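Side-chain contact in aminoglycoside N(3)-acetyltransferase, AAC(3)-IVa (PDB 6MN3), which probably confers resistance to 2-deoxystreptamine aminoglycosides such as gentamicin and apramycin by acetylating their 3-amino group with acetyl-CoA: residues Gly45-Leu50 against Ser88-Arg93. Residues are numbered along the deposited sequence; the frame is centred on the assembly and turned at random.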
ATOM      1  N   GLY A  45     -15.457 -11.004  -4.967  1.00 32.93           N
ATOM      2  CA  GLY A  45     -15.410 -12.079  -3.993  1.00 33.58           C
ATOM      3  C   GLY A  45     -14.223 -11.957  -3.059  1.00 30.25           C
ATOM      4  O   GLY A  45     -14.328 -12.239  -1.862  1.00 36.05           O
ATOM      5  N   LEU A  46     -13.076 -11.530  -3.590  1.00 27.01           N
ATOM      6  CA  LEU A  46     -11.918 -11.292  -2.735  1.00 27.85           C
ATOM      7  C   LEU A  46     -12.171 -10.130  -1.783  1.00 34.93           C
ATOM      8  O   LEU A  46     -11.789 -10.188  -0.609  1.00 40.10           O
ATOM      9  CB  LEU A  46     -10.679 -11.027  -3.591  1.00 27.97           C
ATOM     10  CG  LEU A  46      -9.410 -10.656  -2.822  1.00 26.71           C
ATOM     11  CD1 LEU A  46      -9.030 -11.774  -1.860  1.00 22.38           C
ATOM     12  CD2 LEU A  46      -8.274 -10.361  -3.782  1.00 27.49           C
ATOM     13  N   ILE A  47     -12.816  -9.068  -2.272  1.00 33.08           N
ATOM     14  CA  ILE A  47     -13.145  -7.939  -1.407  1.00 29.36           C
ATOM     15  C   ILE A  47     -14.136  -8.365  -0.329  1.00 32.05           C
ATOM     16  O   ILE A  47     -13.975  -8.027   0.849  1.00 32.57           O
ATOM     17  CB  ILE A  47     -13.682  -6.767  -2.246  1.00 26.69           C
ATOM     18  CG1 ILE A  47     -12.567  -6.179  -3.111  1.00 27.86           C
ATOM     19  CG2 ILE A  47     -14.283  -5.698  -1.351  1.00 26.19           C
ATOM     20  CD1 ILE A  47     -13.074  -5.355  -4.277  1.00 31.38           C
ATOM     21  N   GLU A  48     -15.170  -9.119  -0.711  1.00 32.15           N
ATOM     22  CA  GLU A  48     -16.145  -9.588   0.271  1.00 34.03           C
ATOM     23  C   GLU A  48     -15.490 -10.485   1.312  1.00 31.69           C
ATOM     24  O   GLU A  48     -15.861 -10.453   2.492  1.00 33.25           O
ATOM     25  CB  GLU A  48     -17.288 -10.327  -0.427  1.00 39.57           C
ATOM     26  CG  GLU A  48     -18.390  -9.425  -0.954  1.00 51.58           C
ATOM     27  CD  GLU A  48     -19.443 -10.190  -1.737  1.00 64.18           C
ATOM     28  OE1 GLU A  48     -19.394 -11.440  -1.739  1.00 64.21           O
ATOM     29  OE2 GLU A  48     -20.316  -9.542  -2.354  1.00 68.27           O
ATOM     30  N   ALA A  49     -14.511 -11.293   0.894  1.00 26.41           N
ATOM     31  CA  ALA A  49     -13.785 -12.124   1.847  1.00 24.15           C
ATOM     32  C   ALA A  49     -12.966 -11.271   2.806  1.00 29.60           C
ATOM     33  O   ALA A  49     -12.943 -11.532   4.015  1.00 32.80           O
ATOM     34  CB  ALA A  49     -12.887 -13.113   1.105  1.00 20.36           C
ATOM     35  N   LEU A  50     -12.287 -10.246   2.283  1.00 28.00           N
ATOM     36  CA  LEU A  50     -11.520  -9.349   3.139  1.00 27.06           C
ATOM     37  C   LEU A  50     -12.422  -8.641   4.140  1.00 31.52           C
ATOM     38  O   LEU A  50     -12.084  -8.531   5.325  1.00 35.65           O
ATOM     39  CB  LEU A  50     -10.768  -8.326   2.290  1.00 27.64           C
ATOM     40  CG  LEU A  50      -9.584  -8.848   1.475  1.00 26.01           C
ATOM     41  CD1 LEU A  50      -9.122  -7.799   0.480  1.00 32.17           C
ATOM     42  CD2 LEU A  50      -8.447  -9.256   2.392  1.00 18.56           C
ATOM     43  N   SER A  88      -7.940  -2.991  -6.423  1.00 43.66           N
ATOM     44  CA  SER A  88      -7.933  -1.598  -5.986  1.00 45.07           C
ATOM     45  C   SER A  88      -8.903  -0.756  -6.803  1.00 46.32           C
ATOM     46  O   SER A  88      -9.617   0.091  -6.252  1.00 45.14           O
ATOM     47  CB  SER A  88      -6.521  -1.026  -6.080  1.00 47.26           C
ATOM     48  OG  SER A  88      -5.724  -1.466  -4.996  1.00 56.61           O
ATOM     49  N   ASP A  89      -8.939  -0.966  -8.120  1.00 45.01           N
ATOM     50  CA  ASP A  89      -9.854  -0.202  -8.958  1.00 50.54           C
ATOM     51  C   ASP A  89     -11.296  -0.637  -8.769  1.00 50.17           C
ATOM     52  O   ASP A  89     -12.211   0.100  -9.150  1.00 52.90           O
ATOM     53  CB  ASP A  89      -9.463  -0.326 -10.429  1.00 51.16           C
ATOM     54  CG  ASP A  89     -10.100   0.744 -11.288  1.00 56.42           C
ATOM     55  OD1 ASP A  89      -9.976   1.937 -10.938  1.00 58.51           O
ATOM     56  OD2 ASP A  89     -10.729   0.394 -12.310  1.00 61.96           O
ATOM     57  N   THR A  90     -11.521  -1.811  -8.193  1.00 48.40           N
ATOM     58  CA  THR A  90     -12.876  -2.274  -7.936  1.00 47.45           C
ATOM     59  C   THR A  90     -13.381  -1.841  -6.571  1.00 46.80           C
ATOM     60  O   THR A  90     -14.580  -1.591  -6.413  1.00 52.41           O
ATOM     61  CB  THR A  90     -12.941  -3.799  -8.038  1.00 48.04           C
ATOM     62  OG1 THR A  90     -12.133  -4.238  -9.138  1.00 48.89           O
ATOM     63  CG2 THR A  90     -14.386  -4.269  -8.242  1.00 43.66           C
ATOM     64  N   PHE A  91     -12.483  -1.721  -5.593  1.00 45.45           N
ATOM     65  CA  PHE A  91     -12.893  -1.470  -4.216  1.00 43.93           C
ATOM     66  C   PHE A  91     -13.562  -0.107  -4.063  1.00 47.44           C
ATOM     67  O   PHE A  91     -14.601   0.009  -3.402  1.00 44.24           O
ATOM     68  CB  PHE A  91     -11.672  -1.589  -3.301  1.00 39.74           C
ATOM     69  CG  PHE A  91     -11.939  -1.252  -1.865  1.00 39.18           C
ATOM     70  CD1 PHE A  91     -12.966  -1.866  -1.173  1.00 38.62           C
ATOM     71  CD2 PHE A  91     -11.141  -0.335  -1.201  1.00 42.01           C
ATOM     72  CE1 PHE A  91     -13.203  -1.562   0.153  1.00 38.43           C
ATOM     73  CE2 PHE A  91     -11.369  -0.026   0.124  1.00 39.45           C
ATOM     74  CZ  PHE A  91     -12.402  -0.640   0.802  1.00 43.11           C
ATOM     75  N   TRP A  92     -12.996   0.933  -4.679  1.00 45.66           N
ATOM     76  CA  TRP A  92     -13.460   2.291  -4.417  1.00 53.01           C
ATOM     77  C   TRP A  92     -14.811   2.591  -5.054  1.00 57.63           C
ATOM     78  O   TRP A  92     -15.453   3.577  -4.672  1.00 59.45           O
ATOM     79  CB  TRP A  92     -12.422   3.304  -4.903  1.00 49.50           C
ATOM     80  CG  TRP A  92     -12.357   3.441  -6.392  1.00 54.21           C
ATOM     81  CD1 TRP A  92     -11.558   2.739  -7.245  1.00 50.89           C
ATOM     82  CD2 TRP A  92     -13.120   4.341  -7.205  1.00 55.73           C
ATOM     83  NE1 TRP A  92     -11.774   3.147  -8.539  1.00 55.49           N
ATOM     84  CE2 TRP A  92     -12.729   4.129  -8.542  1.00 55.91           C
ATOM     85  CE3 TRP A  92     -14.096   5.305  -6.933  1.00 61.31           C
ATOM     86  CZ2 TRP A  92     -13.281   4.843  -9.602  1.00 59.23           C
ATOM     87  CZ3 TRP A  92     -14.642   6.014  -7.989  1.00 63.34           C
ATOM     88  CH2 TRP A  92     -14.233   5.780  -9.306  1.00 61.21           C
ATOM     89  N   ARG A  93     -15.258   1.777  -6.010  1.00 54.96           N
ATOM     90  CA  ARG A  93     -16.526   2.012  -6.686  1.00 54.08           C
ATOM     91  C   ARG A  93     -17.720   1.434  -5.942  1.00 51.68           C
ATOM     92  O   ARG A  93     -18.863   1.730  -6.310  1.00 53.69           O
ATOM     93  CB  ARG A  93     -16.490   1.424  -8.100  1.00 53.14           C
ATOM     94  CG  ARG A  93     -15.259   1.798  -8.900  1.00 53.91           C
ATOM     95  CD  ARG A  93     -15.259   1.105 -10.250  1.00 54.78           C
ATOM     96  NE  ARG A  93     -13.997   1.292 -10.957  1.00 55.84           N
ATOM     97  CZ  ARG A  93     -13.770   2.263 -11.835  1.00 58.47           C
ATOM     98  NH1 ARG A  93     -14.721   3.141 -12.119  1.00 61.11           N
ATOM     99  NH2 ARG A  93     -12.588   2.355 -12.430  1.00 61.82           N
TER
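I47 of helix 42-54 presses its CD1 against the backbone of F91 in helix 86-91, an apolar helix-helix contact in the antibiotic N-acetyltransferase fold, beside strand 59-63 of the central mixed sheet. The tight part is small: three residues touch, and the two segments bury 127 Å² between them. I47 CD1 lies 3.9 Å from F91 CA, and T90 CB follows at 4.1 Å from the same methyl. The other branch, I47 CG2, stands 4.1 Å from F91 CD1, meeting the ring obliquely. With F91 CG anti to the backbone N (chi1 176°), the side chain reaches L60 and M62 of strand 59-63 and A107 and A109 of strand 106-109. I47 also rests on M62, so one strand residue packs against both partners.

The looser side is the partly exposed T90, of which just 19 Å² is covered by 45-50, against 37 Å² of the buried F91. Beyond the contact, bonds within 88-93 secure the end of this segment: R93 lays its CG 3.5 Å above the W92 ring plane, and its NE makes a bent bond to D89 O. W92 NE1 donates almost straight (170°) to D89 OD1, and R93 NH2 makes a salt bridge with D89 OD2 at 2.7 Å, arriving on the syn side, 30° out of the carboxylate plane.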